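Local structure of sulfhydryl oxidase 1 (Homo sapiens, 3LLK) at residues Lys46-Gly58 with Val124-Gln136. The protein catalyses the FAD-dependent oxidation of thiols to disulfides, probably passing the electrons to molecular oxygen. Sequence-based numbering, arbitrary orientation.
Sequences KKFVAVLAKYFPG and VLFHFLTVQAARQ. With FAD (flavin-adenine dinucleotide), chain D.
L129 of helix 124-134 enters helix 46-55 as a knob into the hole formed by F48, V51, L52 and Y55, the two helices crossing at 63°. Its two methyls divide the work: L129 CD1 lies 3.9 Å from L52 CD2 and also meets F48 and V51, while L129 CD2 presses on Y55 CB. F48 and F126 cross at about a right angle, with F48 CE1 3.7 Å from F126 CE1. The Y55 ring is sandwiched between A133 CB, 4.1 Å from its centroid in a CH-pi contact over one face, and K54 CG, from its own segment, over the opposite face. At the ring edge Y55 OH donates to a lone pair of Q136 OE1 at 2.7 Å, ring and amide being nearly coplanar, although Q136 is poorly ordered.

Where helix 46-55 ends, Q132 bends at chi2 (-83°) and turns NE2 back to Y55 O, giving a fairly straight hydrogen bond (2.8 Å, 160°); Y55 O lies in the Q132 amide plane, whereas NE2 is tilted from the carbonyl plane. Next to it P57, centre of an inverse gamma turn, lays CG over a face of F128, 3.8 Å from the ring centroid. L125 CD1 meets the edge of the F56 ring near its plane, 3.7 Å from F56 CD2.

Helix 16-30 packs against L52, F56 and L125, and helix 150-161 against V51, Y55 and F126. Beyond the interface, H127 lays one ring face against C2A of the FAD adenine and hydrogen-bonds H196 of helix 185-203, so helix 124-134 joins this buried core to the cofactor pocket.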
loop_
_atom_site.group_PDB
_atom_site.type_symbol
_atom_site.label_atom_id
_atom_site.label_comp_id
_atom_site.label_asym_id
_atom_site.label_seq_id
_atom_site.Cartn_x
_atom_site.Cartn_y
_atom_site.Cartn_z
ATOM N N LYS A 46 2.107 5.624 14.012
ATOM C CA LYS A 46 2.571 6.994 13.863
ATOM C C LYS A 46 3.547 7.147 12.702
ATOM O O LYS A 46 3.524 8.155 12.002
ATOM C CB LYS A 46 3.228 7.483 15.161
ATOM C CG LYS A 46 2.271 7.583 16.341
ATOM C CD LYS A 46 2.972 8.136 17.580
ATOM C CE LYS A 46 2.002 8.289 18.746
ATOM N NZ LYS A 46 2.664 8.883 19.943
ATOM N N LYS A 47 4.400 6.151 12.495
ATOM C CA LYS A 47 5.366 6.223 11.406
ATOM C C LYS A 47 4.656 6.082 10.066
ATOM O O LYS A 47 5.021 6.747 9.098
ATOM C CB LYS A 47 6.434 5.133 11.551
ATOM C CG LYS A 47 7.465 5.427 12.633
ATOM C CD LYS A 47 8.513 4.336 12.744
ATOM C CE LYS A 47 9.532 4.666 13.833
ATOM N NZ LYS A 47 10.461 3.530 14.124
ATOM N N PHE A 48 3.644 5.217 10.009
ATOM C CA PHE A 48 2.902 5.014 8.765
ATOM C C PHE A 48 2.043 6.237 8.432
ATOM O O PHE A 48 1.962 6.637 7.276
ATOM C CB PHE A 48 2.016 3.761 8.858
ATOM C CG PHE A 48 1.390 3.365 7.550
ATOM C CD1 PHE A 48 2.165 2.821 6.528
ATOM C CD2 PHE A 48 0.025 3.544 7.335
ATOM C CE1 PHE A 48 1.589 2.460 5.306
ATOM C CE2 PHE A 48 -0.557 3.186 6.120
ATOM C CZ PHE A 48 0.226 2.643 5.104
ATOM N N VAL A 49 1.399 6.823 9.441
ATOM C CA VAL A 49 0.570 8.005 9.217
ATOM C C VAL A 49 1.466 9.164 8.782
ATOM O O VAL A 49 1.068 9.967 7.943
ATOM C CB VAL A 49 -0.239 8.398 10.488
ATOM C CG1 VAL A 49 -0.899 9.742 10.303
ATOM C CG2 VAL A 49 -1.306 7.352 10.757
ATOM N N ALA A 50 2.672 9.243 9.351
ATOM C CA ALA A 50 3.620 10.289 8.976
ATOM C C ALA A 50 3.940 10.106 7.496
ATOM O O ALA A 50 4.015 11.078 6.742
ATOM C CB ALA A 50 4.905 10.184 9.807
ATOM N N VAL A 51 4.125 8.855 7.083
ATOM C CA VAL A 51 4.419 8.545 5.682
ATOM C C VAL A 51 3.238 8.933 4.784
ATOM O O VAL A 51 3.428 9.520 3.715
ATOM C CB VAL A 51 4.760 7.043 5.502
ATOM C CG1 VAL A 51 4.758 6.665 4.033
ATOM C CG2 VAL A 51 6.136 6.754 6.096
ATOM N N LEU A 52 2.018 8.627 5.222
ATOM C CA LEU A 52 0.841 8.981 4.432
ATOM C C LEU A 52 0.708 10.497 4.287
ATOM O O LEU A 52 0.509 11.018 3.185
ATOM C CB LEU A 52 -0.428 8.423 5.081
ATOM C CG LEU A 52 -0.506 6.894 5.144
ATOM C CD1 LEU A 52 -1.720 6.492 5.976
ATOM C CD2 LEU A 52 -0.593 6.318 3.725
ATOM N N ALA A 53 0.822 11.204 5.405
ATOM C CA ALA A 53 0.693 12.659 5.388
ATOM C C ALA A 53 1.647 13.289 4.376
ATOM O O ALA A 53 1.321 14.292 3.741
ATOM C CB ALA A 53 0.957 13.226 6.779
ATOM N N LYS A 54 2.819 12.691 4.210
ATOM C CA LYS A 54 3.801 13.241 3.285
ATOM C C LYS A 54 3.769 12.693 1.859
ATOM O O LYS A 54 3.947 13.449 0.906
ATOM C CB LYS A 54 5.210 13.047 3.844
ATOM C CG LYS A 54 6.302 13.613 2.952
ATOM C CD LYS A 54 7.659 13.507 3.612
ATOM C CE LYS A 54 8.713 14.223 2.783
ATOM N NZ LYS A 54 10.042 14.184 3.450
ATOM N N TYR A 55 3.533 11.393 1.709
ATOM C CA TYR A 55 3.563 10.779 0.383
ATOM C C TYR A 55 2.256 10.343 -0.287
ATOM O O TYR A 55 2.252 10.068 -1.483
ATOM C CB TYR A 55 4.533 9.597 0.409
ATOM C CG TYR A 55 5.961 10.012 0.706
ATOM C CD1 TYR A 55 6.641 10.897 -0.139
ATOM C CD2 TYR A 55 6.630 9.526 1.830
ATOM C CE1 TYR A 55 7.952 11.286 0.129
ATOM C CE2 TYR A 55 7.937 9.906 2.108
ATOM C CZ TYR A 55 8.595 10.786 1.253
ATOM O OH TYR A 55 9.895 11.147 1.518
ATOM N N PHE A 56 1.157 10.252 0.459
ATOM C CA PHE A 56 -0.092 9.853 -0.173
ATOM C C PHE A 56 -0.456 10.924 -1.200
ATOM O O PHE A 56 -0.440 12.113 -0.887
ATOM C CB PHE A 56 -1.213 9.713 0.856
ATOM C CG PHE A 56 -2.501 9.213 0.268
ATOM C CD1 PHE A 56 -3.471 10.106 -0.184
ATOM C CD2 PHE A 56 -2.740 7.846 0.147
ATOM C CE1 PHE A 56 -4.672 9.646 -0.748
ATOM C CE2 PHE A 56 -3.941 7.362 -0.418
ATOM C CZ PHE A 56 -4.905 8.265 -0.865
ATOM N N PRO A 57 -0.791 10.514 -2.440
ATOM C CA PRO A 57 -1.154 11.450 -3.520
ATOM C C PRO A 57 -2.595 11.948 -3.397
ATOM O O PRO A 57 -3.381 11.827 -4.331
ATOM C CB PRO A 57 -0.950 10.604 -4.772
ATOM C CG PRO A 57 -1.457 9.251 -4.317
ATOM C CD PRO A 57 -0.868 9.113 -2.906
ATOM N N GLY A 58 -2.929 12.526 -2.250
ATOM C CA GLY A 58 -4.290 12.962 -2.024
ATOM C C GLY A 58 -4.742 14.314 -2.532
ATOM O O GLY A 58 -3.940 15.214 -2.780
ATOM N N VAL A 124 -1.464 -1.622 -3.824
ATOM C CA VAL A 124 -1.417 -0.426 -4.657
ATOM C C VAL A 124 -0.925 0.755 -3.847
ATOM O O VAL A 124 -0.009 1.453 -4.280
ATOM C CB VAL A 124 -2.793 -0.096 -5.287
ATOM C CG1 VAL A 124 -2.681 1.156 -6.183
ATOM C CG2 VAL A 124 -3.263 -1.269 -6.128
ATOM N N LEU A 125 -1.507 0.951 -2.665
ATOM C CA LEU A 125 -1.111 2.045 -1.777
ATOM C C LEU A 125 0.379 1.963 -1.449
ATOM O O LEU A 125 1.098 2.957 -1.571
ATOM C CB LEU A 125 -1.936 2.008 -0.478
ATOM C CG LEU A 125 -1.542 2.928 0.695
ATOM C CD1 LEU A 125 -1.508 4.382 0.231
ATOM C CD2 LEU A 125 -2.543 2.769 1.852
ATOM N N PHE A 126 0.842 0.777 -1.045
ATOM C CA PHE A 126 2.254 0.577 -0.698
ATOM C C PHE A 126 3.201 0.938 -1.854
ATOM O O PHE A 126 4.166 1.682 -1.666
ATOM C CB PHE A 126 2.525 -0.883 -0.268
ATOM C CG PHE A 126 1.994 -1.249 1.106
ATOM C CD1 PHE A 126 1.548 -0.274 2.000
ATOM C CD2 PHE A 126 1.946 -2.585 1.499
ATOM C CE1 PHE A 126 1.055 -0.631 3.270
ATOM C CE2 PHE A 126 1.459 -2.952 2.762
ATOM C CZ PHE A 126 1.013 -1.973 3.645
ATOM N N HIS A 127 2.943 0.383 -3.037
ATOM C CA HIS A 127 3.779 0.666 -4.204
ATOM C C HIS A 127 3.797 2.168 -4.479
ATOM O O HIS A 127 4.845 2.756 -4.757
ATOM C CB HIS A 127 3.251 -0.062 -5.446
ATOM C CG HIS A 127 3.473 -1.541 -5.423
ATOM N ND1 HIS A 127 4.730 -2.102 -5.432
ATOM C CD2 HIS A 127 2.600 -2.575 -5.357
ATOM C CE1 HIS A 127 4.624 -3.416 -5.369
ATOM N NE2 HIS A 127 3.342 -3.729 -5.324
ATOM N N PHE A 128 2.636 2.790 -4.377
ATOM C CA PHE A 128 2.547 4.208 -4.650
ATOM C C PHE A 128 3.405 5.000 -3.680
ATOM O O PHE A 128 4.108 5.926 -4.093
ATOM C CB PHE A 128 1.095 4.676 -4.607
ATOM C CG PHE A 128 0.796 5.782 -5.575
ATOM C CD1 PHE A 128 1.379 7.033 -5.421
ATOM C CD2 PHE A 128 -0.045 5.560 -6.663
ATOM C CE1 PHE A 128 1.135 8.057 -6.336
ATOM C CE2 PHE A 128 -0.302 6.575 -7.587
ATOM C CZ PHE A 128 0.292 7.827 -7.423
ATOM N N LEU A 129 3.372 4.622 -2.402
ATOM C CA LEU A 129 4.167 5.313 -1.399
ATOM C C LEU A 129 5.658 5.193 -1.724
ATOM O O LEU A 129 6.381 6.174 -1.609
ATOM C CB LEU A 129 3.880 4.762 0.011
ATOM C CG LEU A 129 2.464 5.042 0.541
ATOM C CD1 LEU A 129 2.250 4.346 1.875
ATOM C CD2 LEU A 129 2.267 6.550 0.689
ATOM N N THR A 130 6.117 4.011 -2.134
ATOM C CA THR A 130 7.541 3.857 -2.458
ATOM C C THR A 130 7.945 4.714 -3.649
ATOM O O THR A 130 9.030 5.319 -3.654
ATOM C CB THR A 130 7.939 2.381 -2.751
ATOM O OG1 THR A 130 7.190 1.871 -3.862
ATOM C CG2 THR A 130 7.700 1.521 -1.532
ATOM N N VAL A 131 7.077 4.778 -4.655
ATOM C CA VAL A 131 7.379 5.567 -5.829
ATOM C C VAL A 131 7.377 7.057 -5.523
ATOM O O VAL A 131 8.255 7.780 -5.980
ATOM C CB VAL A 131 6.412 5.262 -6.990
ATOM C CG1 VAL A 131 6.653 6.244 -8.141
ATOM C CG2 VAL A 131 6.647 3.824 -7.477
ATOM N N GLN A 132 6.399 7.520 -4.755
ATOM C CA GLN A 132 6.347 8.927 -4.390
ATOM C C GLN A 132 7.659 9.315 -3.701
ATOM O O GLN A 132 8.207 10.388 -3.948
ATOM C CB GLN A 132 5.192 9.191 -3.429
ATOM C CG GLN A 132 3.811 9.127 -4.048
ATOM C CD GLN A 132 3.417 10.428 -4.727
ATOM O OE1 GLN A 132 3.821 10.698 -5.853
ATOM N NE2 GLN A 132 2.632 11.239 -4.036
ATOM N N ALA A 133 8.155 8.429 -2.841
ATOM C CA ALA A 133 9.394 8.679 -2.100
ATOM C C ALA A 133 10.628 8.673 -2.992
ATOM O O ALA A 133 11.661 9.242 -2.627
ATOM C CB ALA A 133 9.567 7.630 -0.994
ATOM N N ALA A 134 10.520 8.020 -4.146
ATOM C CA ALA A 134 11.635 7.922 -5.075
ATOM C C ALA A 134 11.643 9.064 -6.083
ATOM O O ALA A 134 12.641 9.289 -6.764
ATOM C CB ALA A 134 11.600 6.580 -5.799
ATOM N N ARG A 135 10.524 9.766 -6.199
ATOM C CA ARG A 135 10.443 10.899 -7.109
ATOM C C ARG A 135 10.812 12.091 -6.257
ATOM O O ARG A 135 10.123 13.108 -6.246
ATOM C CB ARG A 135 9.026 11.061 -7.662
ATOM C CG ARG A 135 8.829 10.423 -9.035
ATOM C CD ARG A 135 7.359 10.361 -9.415
ATOM N NE ARG A 135 6.604 9.552 -8.465
ATOM C CZ ARG A 135 5.290 9.370 -8.519
ATOM N NH1 ARG A 135 4.589 9.945 -9.483
ATOM N NH2 ARG A 135 4.681 8.618 -7.612
ATOM N N GLN A 136 11.920 11.938 -5.538
ATOM C CA GLN A 136 12.416 12.961 -4.635
ATOM C C GLN A 136 13.922 13.172 -4.812
ATOM O O GLN A 136 14.537 12.639 -5.741
ATOM C CB GLN A 136 12.104 12.535 -3.196
ATOM C CG GLN A 136 12.445 13.552 -2.125
ATOM C CD GLN A 136 12.062 13.062 -0.740
ATOM O OE1 GLN A 136 10.914 12.684 -0.500
ATOM N NE2 GLN A 136 13.024 13.064 0.180
HETATM P PA FAD D . -2.882 -7.886 -5.959
HETATM O O1A FAD D . -3.609 -7.424 -4.744
HETATM O O2A FAD D . -1.763 -8.865 -5.915
HETATM O O5B FAD D . -2.366 -6.659 -6.790
HETATM C C5B FAD D . -2.897 -5.333 -6.740
HETATM C C4B FAD D . -2.620 -4.827 -8.131
HETATM O O4B FAD D . -1.293 -4.239 -8.059
HETATM C C3B FAD D . -2.840 -5.554 -9.476
HETATM O O3B FAD D . -4.178 -5.565 -9.971
HETATM C C2B FAD D . -1.827 -4.888 -10.291
HETATM O O2B FAD D . -2.246 -3.728 -10.941
HETATM C C1B FAD D . -0.691 -4.508 -9.329
HETATM N N9A FAD D . 0.415 -5.397 -9.151
HETATM C C8A FAD D . 0.552 -6.804 -9.281
HETATM N N7A FAD D . 1.733 -7.286 -9.077
HETATM C C5A FAD D . 2.467 -6.140 -8.800
HETATM C C6A FAD D . 3.843 -5.995 -8.537
HETATM N N6A FAD D . 4.706 -7.020 -8.539
HETATM N N1A FAD D . 4.373 -4.740 -8.311
HETATM C C2A FAD D . 3.637 -3.597 -8.398
HETATM N N3A FAD D . 2.266 -3.732 -8.663
HETATM C C4A FAD D . 1.733 -5.044 -8.856
HETATM N N1 FAD D . -2.788 -13.697 0.210
HETATM C C2 FAD D . -2.735 -15.059 0.414
HETATM O O2 FAD D . -3.728 -15.715 0.058
HETATM N N3 FAD D . -1.521 -15.431 0.977
HETATM C C4 FAD D . -0.425 -14.606 1.332
HETATM O O4 FAD D . 0.605 -15.113 1.886
HETATM C C4X FAD D . -0.581 -13.256 1.089
HETATM N N5 FAD D . 0.422 -12.323 1.508
HETATM C C5X FAD D . 0.286 -10.913 1.399
HETATM C C6 FAD D . 1.292 -10.100 1.955
HETATM C C7 FAD D . 1.160 -8.689 1.821
HETATM C C7M FAD D . 2.289 -7.871 2.449
HETATM C C8 FAD D . 0.047 -8.106 1.143
HETATM C C8M FAD D . -0.253 -6.647 0.867
HETATM C C9 FAD D . -0.946 -8.944 0.638
HETATM C C9A FAD D . -0.933 -10.358 0.762
HETATM N N10 FAD D . -1.848 -11.434 0.297
HETATM C C10 FAD D . -1.800 -12.788 0.506
HETATM C "C1'" FAD D . -2.880 -11.009 -0.595
HETATM C "C2'" FAD D . -2.605 -11.017 -2.068
HETATM O "O2'" FAD D . -1.243 -10.598 -2.335
HETATM C "C3'" FAD D . -3.500 -10.212 -2.960
HETATM O "O3'" FAD D . -3.546 -8.863 -2.512
HETATM C "C4'" FAD D . -4.900 -10.706 -3.283
HETATM O "O4'" FAD D . -4.899 -12.146 -3.520
HETATM C "C5'" FAD D . -5.660 -10.006 -4.325
HETATM O "O5'" FAD D . -4.970 -10.226 -5.558
HETATM P P FAD D . -5.182 -9.402 -6.857
HETATM O O1P FAD D . -5.108 -10.419 -7.907
HETATM O O2P FAD D . -6.430 -8.595 -6.841
HETATM O O3P FAD D . -3.956 -8.373 -7.033
#